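Local atomic coordinates of 23S rRNA (guanine(2535)-N(1))-methyltransferase (Streptomyces viridochromogenes, PDB entry 1O9H), a protein that methylates N1 of guanine-2535 in 23S ribosomal RNA, using S-adenosyl-L-methionine as methyl donor, and thereby confers resistance to the orthosomycin antibiotic avilamycin. Residues P52-D57 and L77-A82; T213-K218 and I232-A237. All blocks are in the same frame, centred on the assembly; numbering follows the deposited sequence.

Interaction 1: residues P52-D57 and L77-A82; sequences PVTLWD and LRQVIA
Trp56 and Ile81 cross at a slant on one face of a parallel strand pair. The indole turns its CD1 edge to the neighbouring strand: with CG anti to the backbone N (chi1 -178°), Trp56 CD1 comes to 3.5 Å from Ile81 CB, and the Ile81 carbonyl oxygen lies in the plane of the ring at its edge. Beyond the pair, Trp56 NE1 bonds to Ser83 OG, while helix 157-164 packs against both side chains. Further back on this face Thr54 and Gln79 run side by side in the same direction, Thr54 CG2 at 3.7 Å from Gln79 CG. The other branch, Thr54 OG1, turns to Arg78 CD (3.6 Å) and shares a water with Arg78 NE, weakly on the arginine's part. On the reverse face Leu55 CD2 meets Val80 CG1 at 4.3 Å, and Leu66 of helix 64-72, the crossover of this beta-alpha-beta unit, packs on Leu55. The Leu55 backbone is gripped twice: Leu55 N reaches Gln79 O at 3.1 Å and Leu55 O accepts Ile81 N at 2.7 Å. A beta bulge at Arg78 shifts the register, and there the Arg78 N to Val53 O bond arrives well above the carbonyl plane. Polar groups thus gather at the bulged, exposed end; mid-strand in this Rossmann-like core the backbone bonds run between largely apolar side chains, and the Asp57 carboxylate at the far end is held by Thr174 and Cys59.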
# COMPACT_ATOMS: atom_id res chain seq x y z
N PRO A 52 1.86 -7.56 15.35
CA PRO A 52 0.92 -6.94 14.40
C PRO A 52 1.11 -5.43 14.27
O PRO A 52 1.15 -4.71 15.26
CB PRO A 52 -0.46 -7.23 15.02
CG PRO A 52 -0.25 -8.36 15.95
CD PRO A 52 1.15 -8.26 16.44
N VAL A 53 1.18 -4.98 13.03
CA VAL A 53 1.53 -3.61 12.69
C VAL A 53 0.31 -2.88 12.13
O VAL A 53 -0.51 -3.47 11.44
CB VAL A 53 2.65 -3.64 11.64
CG1 VAL A 53 2.86 -2.30 11.00
CG2 VAL A 53 3.96 -4.15 12.28
N THR A 54 0.21 -1.60 12.45
CA THR A 54 -0.78 -0.71 11.84
C THR A 54 -0.12 -0.04 10.65
O THR A 54 0.89 0.61 10.80
CB THR A 54 -1.25 0.33 12.86
OG1 THR A 54 -1.88 -0.33 13.94
CG2 THR A 54 -2.33 1.23 12.29
N LEU A 55 -0.69 -0.24 9.47
CA LEU A 55 -0.11 0.19 8.20
C LEU A 55 -0.96 1.30 7.58
O LEU A 55 -2.16 1.24 7.55
CB LEU A 55 -0.01 -1.02 7.26
CG LEU A 55 0.22 -0.80 5.77
CD1 LEU A 55 1.61 -0.26 5.52
CD2 LEU A 55 -0.03 -2.11 4.98
N TRP A 56 -0.30 2.32 7.07
CA TRP A 56 -1.00 3.47 6.51
C TRP A 56 -0.45 3.80 5.15
O TRP A 56 0.75 3.83 4.96
CB TRP A 56 -0.77 4.63 7.44
CG TRP A 56 -1.44 5.92 7.09
CD1 TRP A 56 -2.54 6.13 6.28
CD2 TRP A 56 -1.05 7.20 7.57
NE1 TRP A 56 -2.85 7.48 6.26
CE2 TRP A 56 -1.95 8.15 7.04
CE3 TRP A 56 -0.02 7.65 8.40
CZ2 TRP A 56 -1.84 9.51 7.31
CZ3 TRP A 56 0.09 9.00 8.67
CH2 TRP A 56 -0.82 9.92 8.13
N ASP A 57 -1.34 4.05 4.20
CA ASP A 57 -0.95 4.56 2.90
C ASP A 57 -1.68 5.89 2.71
O ASP A 57 -2.90 5.92 2.60
CB ASP A 57 -1.32 3.56 1.82
CG ASP A 57 -0.79 3.95 0.46
OD1 ASP A 57 -0.44 5.15 0.28
OD2 ASP A 57 -0.73 3.15 -0.48
N LEU A 77 -0.67 -7.95 10.41
CA LEU A 77 -1.44 -6.72 10.35
C LEU A 77 -2.56 -6.70 11.38
O LEU A 77 -3.41 -7.58 11.42
CB LEU A 77 -2.01 -6.52 8.95
CG LEU A 77 -1.02 -6.33 7.78
CD1 LEU A 77 -1.75 -5.97 6.55
CD2 LEU A 77 0.00 -5.25 8.05
N ARG A 78 -2.53 -5.66 12.21
CA ARG A 78 -3.59 -5.36 13.15
C ARG A 78 -4.69 -4.57 12.42
O ARG A 78 -5.87 -4.83 12.58
CB ARG A 78 -3.02 -4.56 14.35
CG ARG A 78 -3.99 -3.58 15.00
CD ARG A 78 -3.40 -2.74 16.13
NE ARG A 78 -2.50 -3.55 16.95
CZ ARG A 78 -2.89 -4.46 17.84
NH1 ARG A 78 -4.18 -4.68 18.09
NH2 ARG A 78 -1.97 -5.15 18.51
N GLN A 79 -4.29 -3.59 11.63
CA GLN A 79 -5.25 -2.85 10.82
C GLN A 79 -4.58 -1.98 9.77
O GLN A 79 -3.40 -1.68 9.89
CB GLN A 79 -6.12 -1.99 11.72
CG GLN A 79 -5.50 -0.66 12.11
CD GLN A 79 -6.52 0.27 12.69
OE1 GLN A 79 -7.52 0.59 12.03
NE2 GLN A 79 -6.29 0.70 13.93
N VAL A 80 -5.34 -1.56 8.76
CA VAL A 80 -4.80 -0.69 7.71
C VAL A 80 -5.58 0.63 7.52
O VAL A 80 -6.81 0.65 7.59
CB VAL A 80 -4.70 -1.41 6.38
CG1 VAL A 80 -3.97 -2.72 6.55
CG2 VAL A 80 -6.05 -1.63 5.76
N ILE A 81 -4.84 1.70 7.26
CA ILE A 81 -5.40 3.02 7.02
C ILE A 81 -5.12 3.43 5.58
O ILE A 81 -3.99 3.34 5.10
CB ILE A 81 -4.80 4.09 7.96
CG1 ILE A 81 -4.70 3.62 9.42
CG2 ILE A 81 -5.63 5.38 7.87
CD1 ILE A 81 -6.00 3.47 10.09
N ALA A 82 -6.17 3.87 4.88
CA ALA A 82 -6.01 4.38 3.52
C ALA A 82 -6.44 5.84 3.48
O ALA A 82 -7.43 6.24 4.10
CB ALA A 82 -6.84 3.56 2.54
O HOH W 1 -0.34 -1.37 16.15

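Interaction 2: residues T213-K218 and I232-A237; sequences TDRSRK and IGTRSA
Asp214 and Ser236 form an antiparallel hydrogen-bonded pair where strand 209-214 ends and strand 235-241 begins, with Asp214 N to Ser236 O and Ser236 N to Asp214 O both 3.0 Å long. Ser236 also bonds through its side chain: OG, lodged between its own backbone N and carbonyl carbon (chi1 72°), donates to Ser216 O at 3.1 Å, approaching from far above the carbonyl plane. This ties the segment that follows strand 209-214 back onto the neighbouring strand. On the face of Thr213 and Ala237, the Thr213 methyl CG2 reaches Ala237 CB and also meets Arg235 CD at 3.5 Å, Thr213 and Arg235 crossing at about a right angle. Residues 232-235 make a type II' beta turn, with Gly233 at positive phi, so strands 228-232 and 235-241 form a tight hairpin whose second arm is the one paired with strand 209-214. It closes the antiparallel end of the methyltransferase's mixed sheet, beyond the parallel strands. At the turn, Arg215 and Thr234 lie alongside each other, pointing the same way. Thr234 OG1 sits over the centre of one face of the Arg215 guanidinium, 3.3 Å from CZ, a packing contact with poor geometry for an N-H bond. Arg215 NH1 in turn stands over a face of the Arg235 guanidinium, offset toward its rim and 4.3 Å from Arg235 NH1; the salt bridge from Arg235 to Asp175 would probably offset the like charges. Arg235 also packs on Leu35 of helix 33-44, while the carboxylate of Asp214 is held by Val188 N.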
# COMPACT_ATOMS: atom_id res chain seq x y z
N THR A 213 8.18 4.97 -2.67
CA THR A 213 8.63 4.39 -3.94
C THR A 213 8.41 5.38 -5.07
O THR A 213 7.44 6.14 -5.05
CB THR A 213 7.84 3.13 -4.25
OG1 THR A 213 7.16 2.69 -3.06
CG2 THR A 213 8.75 1.99 -4.61
N ASP A 214 9.30 5.36 -6.05
CA ASP A 214 9.19 6.22 -7.22
C ASP A 214 9.72 5.49 -8.45
O ASP A 214 10.41 4.48 -8.34
CB ASP A 214 9.97 7.52 -7.01
CG ASP A 214 9.27 8.74 -7.61
OD1 ASP A 214 9.89 9.83 -7.62
OD2 ASP A 214 8.11 8.73 -8.08
N ARG A 215 9.40 6.03 -9.62
CA ARG A 215 9.91 5.49 -10.89
C ARG A 215 11.36 5.93 -11.18
O ARG A 215 11.96 5.46 -12.13
CB ARG A 215 9.00 5.90 -12.04
CG ARG A 215 9.02 4.94 -13.24
CD ARG A 215 8.20 3.66 -13.03
NE ARG A 215 8.15 2.85 -14.25
CZ ARG A 215 7.36 1.78 -14.43
NH1 ARG A 215 6.52 1.37 -13.47
NH2 ARG A 215 7.41 1.11 -15.59
N SER A 216 11.91 6.82 -10.35
CA SER A 216 13.29 7.27 -10.51
C SER A 216 14.32 6.20 -10.14
O SER A 216 13.97 5.08 -9.77
CB SER A 216 13.54 8.54 -9.69
OG SER A 216 13.90 8.23 -8.36
N ARG A 217 15.60 6.57 -10.27
CA ARG A 217 16.73 5.68 -9.94
C ARG A 217 17.21 5.90 -8.50
O ARG A 217 17.77 4.99 -7.89
CB ARG A 217 17.90 5.91 -10.91
CG ARG A 217 17.57 5.74 -12.40
CD ARG A 217 16.99 4.38 -12.81
NE ARG A 217 17.86 3.24 -12.47
CZ ARG A 217 17.72 2.00 -12.95
NH1 ARG A 217 16.75 1.71 -13.83
NH2 ARG A 217 18.56 1.04 -12.58
N LYS A 218 16.99 7.10 -7.99
CA LYS A 218 17.33 7.43 -6.60
C LYS A 218 16.42 8.55 -6.09
O LYS A 218 16.13 9.50 -6.83
CB LYS A 218 18.81 7.83 -6.50
CG LYS A 218 19.33 8.03 -5.07
CD LYS A 218 20.84 8.29 -5.06
CE LYS A 218 21.67 7.02 -5.32
NZ LYS A 218 21.37 5.89 -4.36
N ILE A 232 14.77 -1.72 -7.94
CA ILE A 232 14.48 -2.96 -8.65
C ILE A 232 13.78 -2.67 -9.97
O ILE A 232 12.58 -2.39 -10.00
CB ILE A 232 13.68 -3.96 -7.78
CG1 ILE A 232 14.48 -4.29 -6.51
CG2 ILE A 232 13.40 -5.25 -8.56
CD1 ILE A 232 13.81 -5.29 -5.58
N GLY A 233 14.56 -2.75 -11.05
CA GLY A 233 14.08 -2.47 -12.38
C GLY A 233 13.93 -0.97 -12.55
O GLY A 233 14.91 -0.23 -12.43
N THR A 234 12.70 -0.54 -12.79
CA THR A 234 12.38 0.86 -13.00
C THR A 234 12.17 1.61 -11.68
O THR A 234 12.18 2.84 -11.65
CB THR A 234 11.10 0.98 -13.86
OG1 THR A 234 10.01 0.32 -13.20
CG2 THR A 234 11.26 0.22 -15.20
N ARG A 235 12.00 0.85 -10.59
CA ARG A 235 11.59 1.41 -9.30
C ARG A 235 12.73 1.57 -8.30
O ARG A 235 13.70 0.81 -8.32
CB ARG A 235 10.50 0.54 -8.68
CG ARG A 235 9.09 0.90 -9.13
CD ARG A 235 8.24 1.51 -8.02
NE ARG A 235 7.03 2.16 -8.53
CZ ARG A 235 6.01 1.53 -9.12
NH1 ARG A 235 4.96 2.22 -9.54
NH2 ARG A 235 6.02 0.21 -9.28
N SER A 236 12.59 2.57 -7.43
CA SER A 236 13.52 2.81 -6.32
C SER A 236 12.76 3.17 -5.02
O SER A 236 11.69 3.78 -5.07
CB SER A 236 14.53 3.91 -6.68
OG SER A 236 13.92 5.19 -6.72
N ALA A 237 13.32 2.79 -3.88
CA ALA A 237 12.68 3.00 -2.58
C ALA A 237 13.65 3.47 -1.51
O ALA A 237 14.80 3.03 -1.47
CB ALA A 237 11.98 1.72 -2.13

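Both contacts belong to one seven-stranded sheet, but they join different strands, with centres about 23 Å apart and nearest atoms about 8 Å apart. Interaction 1 is a largely buried pair of parallel strands within a beta-alpha-beta unit, whereas interaction 2 is an antiparallel pair, half in the protein and half at its surface, where strand ends give way to turns. Strand 171-175 lies between strands 53-57 and 209-214: Thr174 bonds to Asp57 from interaction 1 and to Thr213 from interaction 2. The chemistry follows location: the first rests on backbone bonds with mostly apolar packing, while hydroxyls and arginines take over much of the second.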